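Local coordinates for protein tryptophan halogenase superfamily (Brevundimonas sp. BAL3, PDB 6FRL) that acts as a flavin-dependent halogenase that prefers bromination over chlorination, probably of an aromatic substrate as in its tryptophan halogenase relatives, at residues G145-L149 / T494-F500; A287-L291 / E306-L312; H400-N404 / C415-V420. All blocks are in the same frame, centred on the assembly; numbering follows the deposited sequence.

Contact 1 of 3, residues G145-L149 / T494-F500; sequences GKFTL and TPEHAQF
Lys146 and Glu496 face each other in a single beta bridge, their CA atoms 4.2 Å apart, just past the Schellman motif in which Gly145, at positive phi, ends helix 137-143. The two backbone bonds flank this pair as in an antiparallel, non-hydrogen-bonded pair: His497 N donates to Gly145 O (3.0 Å) and Phe147 N to Pro495 O (3.3 Å), both nearly straight. The tight part of the contact lies on the Phe147 side. There the edge of the Phe147 ring is turned to the face of Phe500, with centroids 4.7 Å apart and planes at 59°. Phe147 reaches it with CG anti to the backbone N (chi1 -176°), and Trp163 and Cys84 pack around the same side chain. His497 is tied down from outside, ND1 bonding Pro264 O and NE2 accepting from Cys84 N. A water donates to Phe147 O and Glu496 O, linking the two backbone carbonyls across the contact. On the other side, Lys146 bends at chi2 and chi4 so that NZ meets Thr494 O at 3.1 Å in the carbonyl plane. The same ammonium also bonds Val491 O of helix 473-492, and Thr494 CG2 rests on Thr148 CB at 3.7 Å. The contact is looser towards solvent, where the extended Glu496 side chain leads away and the exposed Leu149 reaches Phe500 CE1 with CD2 alone, at 4.0 Å. At the edge-to-face meeting, Phe147 CE2 stands 3.6 Å above the plane of the Phe500 ring, over its centre.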
loop_
_atom_site.group_PDB
_atom_site.type_symbol
_atom_site.label_atom_id
_atom_site.label_comp_id
_atom_site.label_asym_id
_atom_site.label_seq_id
_atom_site.Cartn_x
_atom_site.Cartn_y
_atom_site.Cartn_z
ATOM N N GLY B 145 -4.836 32.747 7.588
ATOM C CA GLY B 145 -4.569 33.441 6.316
ATOM C C GLY B 145 -3.089 33.498 5.927
ATOM O O GLY B 145 -2.697 34.408 5.207
ATOM N N LYS B 146 -2.281 32.543 6.393
ATOM C CA LYS B 146 -0.834 32.501 6.115
ATOM C C LYS B 146 -0.463 31.502 5.012
ATOM O O LYS B 146 -1.285 30.649 4.618
ATOM C CB LYS B 146 -0.033 32.161 7.388
ATOM C CG LYS B 146 -0.233 33.083 8.595
ATOM C CD LYS B 146 -0.324 34.583 8.235
ATOM C CE LYS B 146 -0.447 35.529 9.451
ATOM N NZ LYS B 146 0.640 35.294 10.445
ATOM N N PHE B 147 0.754 31.675 4.484
ATOM C CA PHE B 147 1.388 30.739 3.558
ATOM C C PHE B 147 2.926 30.794 3.556
ATOM O O PHE B 147 3.524 31.874 3.525
ATOM C CB PHE B 147 0.897 30.913 2.096
ATOM C CG PHE B 147 1.483 29.873 1.159
ATOM C CD1 PHE B 147 0.912 28.618 1.051
ATOM C CD2 PHE B 147 2.681 30.116 0.473
ATOM C CE1 PHE B 147 1.474 27.651 0.197
ATOM C CE2 PHE B 147 3.253 29.153 -0.355
ATOM C CZ PHE B 147 2.655 27.917 -0.500
ATOM N N THR B 148 3.550 29.617 3.526
ATOM C CA THR B 148 4.992 29.472 3.268
ATOM C C THR B 148 5.261 28.111 2.617
ATOM O O THR B 148 4.534 27.128 2.851
ATOM C CB THR B 148 5.849 29.635 4.551
ATOM O OG1 THR B 148 7.222 29.756 4.209
ATOM C CG2 THR B 148 5.709 28.443 5.527
ATOM N N LEU B 149 6.296 28.055 1.789
ATOM C CA LEU B 149 6.743 26.775 1.251
ATOM C C LEU B 149 7.139 25.841 2.409
ATOM O O LEU B 149 7.826 26.280 3.312
ATOM C CB LEU B 149 7.927 26.962 0.281
ATOM C CG LEU B 149 7.692 27.774 -1.006
ATOM C CD1 LEU B 149 8.939 27.682 -1.908
ATOM C CD2 LEU B 149 6.431 27.335 -1.768
ATOM N N THR B 494 4.734 33.712 10.264
ATOM C CA THR B 494 4.776 33.389 8.849
ATOM C C THR B 494 4.051 34.503 8.091
ATOM O O THR B 494 3.047 35.044 8.575
ATOM C CB THR B 494 4.211 31.967 8.625
ATOM O OG1 THR B 494 5.129 31.021 9.203
ATOM C CG2 THR B 494 4.056 31.635 7.163
ATOM N N PRO B 495 4.544 34.868 6.891
ATOM C CA PRO B 495 3.825 35.931 6.158
ATOM C C PRO B 495 2.415 35.559 5.717
ATOM O O PRO B 495 2.045 34.401 5.740
ATOM C CB PRO B 495 4.713 36.201 4.933
ATOM C CG PRO B 495 5.717 35.107 4.902
ATOM C CD PRO B 495 5.839 34.536 6.267
ATOM N N GLU B 496 1.638 36.554 5.322
ATOM C CA GLU B 496 0.297 36.333 4.842
ATOM C C GLU B 496 0.350 35.713 3.456
ATOM O O GLU B 496 1.346 35.806 2.739
ATOM C CB GLU B 496 -0.477 37.634 4.748
ATOM C CG GLU B 496 -0.718 38.380 6.054
ATOM C CD GLU B 496 -1.355 39.757 5.847
ATOM O OE1 GLU B 496 -2.129 39.946 4.868
ATOM O OE2 GLU B 496 -1.081 40.667 6.669
ATOM N N HIS B 497 -0.766 35.116 3.083
ATOM C CA HIS B 497 -1.006 34.608 1.733
ATOM C C HIS B 497 -0.672 35.690 0.697
ATOM O O HIS B 497 0.028 35.413 -0.285
ATOM C CB HIS B 497 -2.478 34.114 1.629
ATOM C CG HIS B 497 -2.797 33.354 0.379
ATOM N ND1 HIS B 497 -4.082 33.227 -0.097
ATOM C CD2 HIS B 497 -2.008 32.665 -0.482
ATOM C CE1 HIS B 497 -4.072 32.504 -1.204
ATOM N NE2 HIS B 497 -2.823 32.163 -1.469
ATOM N N ALA B 498 -1.123 36.923 0.937
ATOM C CA ALA B 498 -0.962 38.021 -0.026
ATOM C C ALA B 498 0.480 38.271 -0.429
ATOM O O ALA B 498 0.710 38.632 -1.581
ATOM C CB ALA B 498 -1.598 39.307 0.490
ATOM N N GLN B 499 1.440 38.077 0.483
ATOM C CA GLN B 499 2.868 38.327 0.165
ATOM C C GLN B 499 3.449 37.373 -0.901
ATOM O O GLN B 499 4.297 37.768 -1.710
ATOM C CB GLN B 499 3.741 38.250 1.428
ATOM C CG GLN B 499 5.231 38.498 1.185
ATOM C CD GLN B 499 6.020 38.575 2.484
ATOM O OE1 GLN B 499 5.678 39.366 3.384
ATOM N NE2 GLN B 499 7.056 37.735 2.614
ATOM N N PHE B 500 3.031 36.108 -0.854
ATOM C CA PHE B 500 3.445 35.104 -1.828
ATOM C C PHE B 500 2.842 35.390 -3.192
ATOM O O PHE B 500 3.490 35.179 -4.206
ATOM C CB PHE B 500 2.992 33.727 -1.366
ATOM C CG PHE B 500 3.562 32.616 -2.176
ATOM C CD1 PHE B 500 4.854 32.133 -1.901
ATOM C CD2 PHE B 500 2.839 32.049 -3.196
ATOM C CE1 PHE B 500 5.406 31.118 -2.645
ATOM C CE2 PHE B 500 3.388 31.014 -3.940
ATOM C CZ PHE B 500 4.663 30.546 -3.651
HETATM O O HOH W 1 3.059 34.155 2.030
#

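Contact 2 of 3, residues A287-L291 / E306-L312; sequences AGNGL and ELMPHLL
Asn289, on strand 286-293 of the mixed seven-stranded sheet, meets Leu311 and Leu312, which follow helix 300-307 as the chain runs back along that strand. One hydrogen bond joins the two segments: Leu312 N donates to Asn289 OD1 at 2.9 Å and 173°, coming in 18° out of the amide carbonyl plane. The other end of the amide is held by strand 250-257, ND2 bonding Val254 O and Ser256 OG, which should fix how the buried group is rotated. His310 N bonds Leu307 O, and His310 ND1 donates to Glu306 O (3.2 Å), which lies near the ring plane; both bonds lie within the turn at 306-310. The remaining contacts are van der Waals. Ala287, Asn289 and Leu291 all point toward the facing segment. The Leu311 side chain crosses that of Asn289 at about a right angle, CD2 3.6 Å from Asn289 CB, while Leu312 CD1 sits on Ala287 CB (4.0 Å). Leu307 spreads its two methyls over the strand: CD2 approaches Leu291 CB at 4.1 Å, and CD1 presses on the backbone at Gly290, 3.5 Å from its C atom.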
loop_
_atom_site.group_PDB
_atom_site.type_symbol
_atom_site.label_atom_id
_atom_site.label_comp_id
_atom_site.label_asym_id
_atom_site.label_seq_id
_atom_site.Cartn_x
_atom_site.Cartn_y
_atom_site.Cartn_z
ATOM N N ALA B 287 -13.151 34.617 -8.704
ATOM C CA ALA B 287 -13.413 33.390 -7.967
ATOM C C ALA B 287 -14.450 32.521 -8.659
ATOM O O ALA B 287 -15.344 33.034 -9.331
ATOM C CB ALA B 287 -13.820 33.698 -6.543
ATOM N N GLY B 288 -14.281 31.202 -8.517
ATOM C CA GLY B 288 -15.303 30.236 -8.844
ATOM C C GLY B 288 -16.310 30.139 -7.700
ATOM O O GLY B 288 -15.927 30.130 -6.517
ATOM N N ASN B 289 -17.598 30.122 -8.057
ATOM C CA ASN B 289 -18.684 29.927 -7.096
ATOM C C ASN B 289 -19.633 28.875 -7.637
ATOM O O ASN B 289 -19.769 28.735 -8.845
ATOM C CB ASN B 289 -19.505 31.192 -6.871
ATOM C CG ASN B 289 -18.667 32.404 -6.571
ATOM O OD1 ASN B 289 -18.629 32.876 -5.425
ATOM N ND2 ASN B 289 -18.003 32.941 -7.609
ATOM N N GLY B 290 -20.308 28.163 -6.737
ATOM C CA GLY B 290 -21.388 27.263 -7.135
ATOM C C GLY B 290 -22.213 26.673 -5.997
ATOM O O GLY B 290 -21.855 26.772 -4.838
ATOM N N LEU B 291 -23.340 26.087 -6.357
ATOM C CA LEU B 291 -24.175 25.357 -5.448
ATOM C C LEU B 291 -24.444 24.003 -6.083
ATOM O O LEU B 291 -24.917 23.925 -7.231
ATOM C CB LEU B 291 -25.503 26.087 -5.197
ATOM C CG LEU B 291 -26.305 25.571 -3.982
ATOM C CD1 LEU B 291 -25.933 26.359 -2.730
ATOM C CD2 LEU B 291 -27.816 25.610 -4.209
ATOM N N GLU B 306 -30.305 30.755 -2.600
ATOM C CA GLU B 306 -29.216 30.383 -1.684
ATOM C C GLU B 306 -27.826 30.847 -2.199
ATOM O O GLU B 306 -27.010 31.360 -1.420
ATOM C CB GLU B 306 -29.231 28.863 -1.447
ATOM C CG GLU B 306 -30.554 28.319 -0.931
ATOM C CD GLU B 306 -30.436 26.985 -0.231
ATOM O OE1 GLU B 306 -29.915 26.012 -0.834
ATOM O OE2 GLU B 306 -30.881 26.921 0.933
ATOM N N LEU B 307 -27.595 30.687 -3.506
ATOM C CA LEU B 307 -26.293 30.931 -4.119
ATOM C C LEU B 307 -25.990 32.413 -4.286
ATOM O O LEU B 307 -24.989 32.916 -3.765
ATOM C CB LEU B 307 -26.230 30.227 -5.484
ATOM C CG LEU B 307 -25.003 30.239 -6.418
ATOM C CD1 LEU B 307 -23.683 29.809 -5.777
ATOM C CD2 LEU B 307 -25.320 29.381 -7.625
ATOM N N MET B 308 -26.886 33.123 -4.976
ATOM C CA MET B 308 -26.580 34.473 -5.519
ATOM C C MET B 308 -26.385 35.594 -4.493
ATOM O O MET B 308 -25.628 36.514 -4.771
ATOM C CB MET B 308 -27.596 34.863 -6.591
ATOM C CG MET B 308 -27.575 33.928 -7.825
ATOM S SD MET B 308 -26.003 33.796 -8.747
ATOM C CE MET B 308 -25.742 35.517 -9.131
ATOM N N PRO B 309 -27.021 35.515 -3.307
ATOM C CA PRO B 309 -26.684 36.513 -2.253
ATOM C C PRO B 309 -25.375 36.303 -1.497
ATOM O O PRO B 309 -25.045 37.135 -0.657
ATOM C CB PRO B 309 -27.848 36.392 -1.241
ATOM C CG PRO B 309 -28.890 35.554 -1.897
ATOM C CD PRO B 309 -28.217 34.723 -2.955
ATOM N N HIS B 310 -24.654 35.202 -1.757
ATOM C CA HIS B 310 -23.480 34.802 -0.942
ATOM C C HIS B 310 -22.265 34.451 -1.789
ATOM O O HIS B 310 -21.448 33.619 -1.384
ATOM C CB HIS B 310 -23.830 33.594 -0.044
ATOM C CG HIS B 310 -24.894 33.889 0.961
ATOM N ND1 HIS B 310 -26.108 33.227 0.976
ATOM C CD2 HIS B 310 -24.938 34.793 1.974
ATOM C CE1 HIS B 310 -26.850 33.709 1.957
ATOM N NE2 HIS B 310 -26.169 34.665 2.572
ATOM N N LEU B 311 -22.131 35.089 -2.953
ATOM C CA LEU B 311 -20.952 34.897 -3.803
ATOM C C LEU B 311 -19.722 35.598 -3.227
ATOM O O LEU B 311 -19.833 36.519 -2.449
ATOM C CB LEU B 311 -21.218 35.433 -5.195
ATOM C CG LEU B 311 -22.406 34.867 -5.961
ATOM C CD1 LEU B 311 -22.480 35.585 -7.294
ATOM C CD2 LEU B 311 -22.278 33.364 -6.165
ATOM N N LEU B 312 -18.540 35.170 -3.641
ATOM C CA LEU B 312 -17.289 35.832 -3.245
ATOM C C LEU B 312 -17.018 37.125 -4.011
ATOM O O LEU B 312 -15.908 37.590 -3.988
ATOM C CB LEU B 312 -16.102 34.854 -3.404
ATOM C CG LEU B 312 -15.980 33.729 -2.370
ATOM C CD1 LEU B 312 -15.090 32.626 -2.907
ATOM C CD2 LEU B 312 -15.440 34.269 -1.035
#

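Contact 3 of 3, residues H400-N404 / C415-V420; sequences HYKLN and CREMPV
Lys402 lies across the C-terminal end of helix 410-417, its CD 3.7 Å from Arg416 O and its CE 3.8 Å from Val420 CG1; the Lys402 and Val420 side chains cross at about a right angle. With chi1 of -177° sending the chain away from its own amide nitrogen and a bend at chi2, NZ reaches two backbone carbonyls, Arg416 O and Met418 O, each at 2.9 Å. It sits above the plane of the first, off its lone pairs, and is tilted 24° from that of the second; a positive charge here is probably favoured by the helix end. A water also donates to Arg416 O and Lys402 O. Arg416 NH1 bonds Asn404 O at 3.0 Å, with the oxygen in the guanidinium plane although NH1 stands above the carbonyl plane, and bonds Arg406 O as well. Asn404 ND2 donates to Tyr401 O (2.9 Å, 170°) and to Trp412 O. Elsewhere, Cys415 SG makes an oblique sulfur-aromatic contact with Tyr401, 3.8 Å from CD1. The contact joins the C-terminal end of helix 376-402 to that of helix 410-417, with Tyr401 also packing on Phe411 and Trp412 and its OH bonded to Glu348.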
loop_
_atom_site.group_PDB
_atom_site.type_symbol
_atom_site.label_atom_id
_atom_site.label_comp_id
_atom_site.label_asym_id
_atom_site.label_seq_id
_atom_site.Cartn_x
_atom_site.Cartn_y
_atom_site.Cartn_z
ATOM N N HIS B 400 -19.096 12.366 4.239
ATOM C CA HIS B 400 -19.346 13.766 4.593
ATOM C C HIS B 400 -20.873 13.998 4.850
ATOM O O HIS B 400 -21.293 14.696 5.805
ATOM C CB HIS B 400 -18.863 14.715 3.491
ATOM C CG HIS B 400 -17.368 14.791 3.301
ATOM N ND1 HIS B 400 -16.621 13.753 2.784
ATOM C CD2 HIS B 400 -16.498 15.834 3.457
ATOM C CE1 HIS B 400 -15.357 14.134 2.660
ATOM N NE2 HIS B 400 -15.256 15.392 3.062
ATOM N N TYR B 401 -21.695 13.405 3.999
ATOM C CA TYR B 401 -23.145 13.507 4.146
ATOM C C TYR B 401 -23.651 12.634 5.306
ATOM O O TYR B 401 -24.467 13.068 6.112
ATOM C CB TYR B 401 -23.855 13.061 2.852
ATOM C CG TYR B 401 -23.685 13.974 1.660
ATOM C CD1 TYR B 401 -24.380 15.194 1.583
ATOM C CD2 TYR B 401 -22.865 13.619 0.575
ATOM C CE1 TYR B 401 -24.227 16.035 0.484
ATOM C CE2 TYR B 401 -22.727 14.455 -0.530
ATOM C CZ TYR B 401 -23.410 15.655 -0.568
ATOM O OH TYR B 401 -23.325 16.489 -1.655
ATOM N N LYS B 402 -23.156 11.396 5.355
ATOM C CA LYS B 402 -23.546 10.414 6.367
ATOM C C LYS B 402 -23.399 10.887 7.812
ATOM O O LYS B 402 -24.212 10.493 8.648
ATOM C CB LYS B 402 -22.752 9.132 6.161
ATOM C CG LYS B 402 -23.115 7.985 7.114
ATOM C CD LYS B 402 -24.603 7.665 7.088
ATOM C CE LYS B 402 -24.931 6.290 7.624
ATOM N NZ LYS B 402 -26.409 6.101 7.745
ATOM N N LEU B 403 -22.382 11.711 8.097
ATOM C CA LEU B 403 -22.066 12.161 9.464
ATOM C C LEU B 403 -22.534 13.587 9.820
ATOM O O LEU B 403 -22.227 14.119 10.919
ATOM C CB LEU B 403 -20.553 12.084 9.682
ATOM C CG LEU B 403 -19.869 10.736 9.442
ATOM C CD1 LEU B 403 -18.394 10.858 9.750
ATOM C CD2 LEU B 403 -20.495 9.660 10.311
ATOM N N ASN B 404 -23.292 14.210 8.929
ATOM C CA ASN B 404 -23.751 15.568 9.184
ATOM C C ASN B 404 -24.622 15.598 10.463
ATOM O O ASN B 404 -25.227 14.593 10.819
ATOM C CB ASN B 404 -24.465 16.130 7.955
ATOM C CG ASN B 404 -25.952 15.873 7.977
ATOM O OD1 ASN B 404 -26.698 16.625 8.611
ATOM N ND2 ASN B 404 -26.400 14.844 7.256
ATOM N N CYS B 415 -29.848 11.998 4.752
ATOM C CA CYS B 415 -28.402 11.730 4.542
ATOM C C CYS B 415 -27.824 10.946 5.728
ATOM O O CYS B 415 -27.139 9.936 5.518
ATOM C CB CYS B 415 -27.625 13.032 4.314
ATOM S SG CYS B 415 -27.733 13.662 2.626
ATOM N N ARG B 416 -28.164 11.384 6.948
ATOM C CA ARG B 416 -27.785 10.705 8.203
ATOM C C ARG B 416 -28.341 9.274 8.395
ATOM O O ARG B 416 -27.682 8.434 9.004
ATOM C CB ARG B 416 -28.171 11.584 9.388
ATOM C CG ARG B 416 -27.698 11.106 10.746
ATOM C CD ARG B 416 -27.826 12.206 11.800
ATOM N NE ARG B 416 -29.093 12.942 11.682
ATOM C CZ ARG B 416 -29.241 14.230 11.325
ATOM N NH1 ARG B 416 -28.201 15.029 11.050
ATOM N NH2 ARG B 416 -30.471 14.741 11.255
ATOM N N GLU B 417 -29.516 8.992 7.852
ATOM C CA GLU B 417 -30.105 7.664 7.950
ATOM C C GLU B 417 -30.023 6.840 6.677
ATOM O O GLU B 417 -30.411 5.675 6.692
ATOM C CB GLU B 417 -31.556 7.792 8.417
ATOM C CG GLU B 417 -31.687 8.242 9.883
ATOM C CD GLU B 417 -32.944 9.049 10.143
ATOM O OE1 GLU B 417 -33.982 8.775 9.495
ATOM O OE2 GLU B 417 -32.902 9.961 10.996
ATOM N N MET B 418 -29.516 7.415 5.577
ATOM C CA MET B 418 -29.400 6.687 4.269
ATOM C C MET B 418 -28.474 5.473 4.390
ATOM O O MET B 418 -27.491 5.507 5.131
ATOM C CB MET B 418 -28.915 7.606 3.110
ATOM C CG MET B 418 -27.398 7.783 2.962
ATOM S SD MET B 418 -26.772 9.186 2.012
ATOM C CE MET B 418 -27.714 8.929 0.514
ATOM N N PRO B 419 -28.782 4.398 3.670
ATOM C CA PRO B 419 -27.792 3.321 3.598
ATOM C C PRO B 419 -26.530 3.723 2.796
ATOM O O PRO B 419 -26.584 4.627 1.973
ATOM C CB PRO B 419 -28.555 2.157 2.949
ATOM C CG PRO B 419 -29.693 2.776 2.244
ATOM C CD PRO B 419 -29.962 4.139 2.833
ATOM N N VAL B 420 -25.403 3.071 3.095
ATOM C CA VAL B 420 -24.117 3.396 2.512
ATOM C C VAL B 420 -23.427 2.092 2.170
ATOM O O VAL B 420 -23.700 1.059 2.775
ATOM C CB VAL B 420 -23.217 4.264 3.458
ATOM C CG1 VAL B 420 -23.974 5.463 4.004
ATOM C CG2 VAL B 420 -22.658 3.478 4.627
HETATM O O HOH W 2 -24.982 8.303 10.264
#

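Overall arrangement
Contact 2 is the buried one, between an inner strand of the seven-stranded sheet and the helix exit beside it; contacts 1 and 3 are partly buried. No helix or strand is shared among the three. Contacts 2 and 3 close short loops in series, whereas contact 1 joins segments 345 residues apart, encloses both and brings the chain's last helix to the end of helix 137-143. Their chemistry follows their place: mainly aliphatic packing around one asparagine amide in contact 2, lysine and arginine bonding to carbonyls at two helix ends in contact 3, and backbone bridging with an aromatic pair in contact 1. Contacts 2 and 3 come within about 9 Å at their nearest atoms, but none touch.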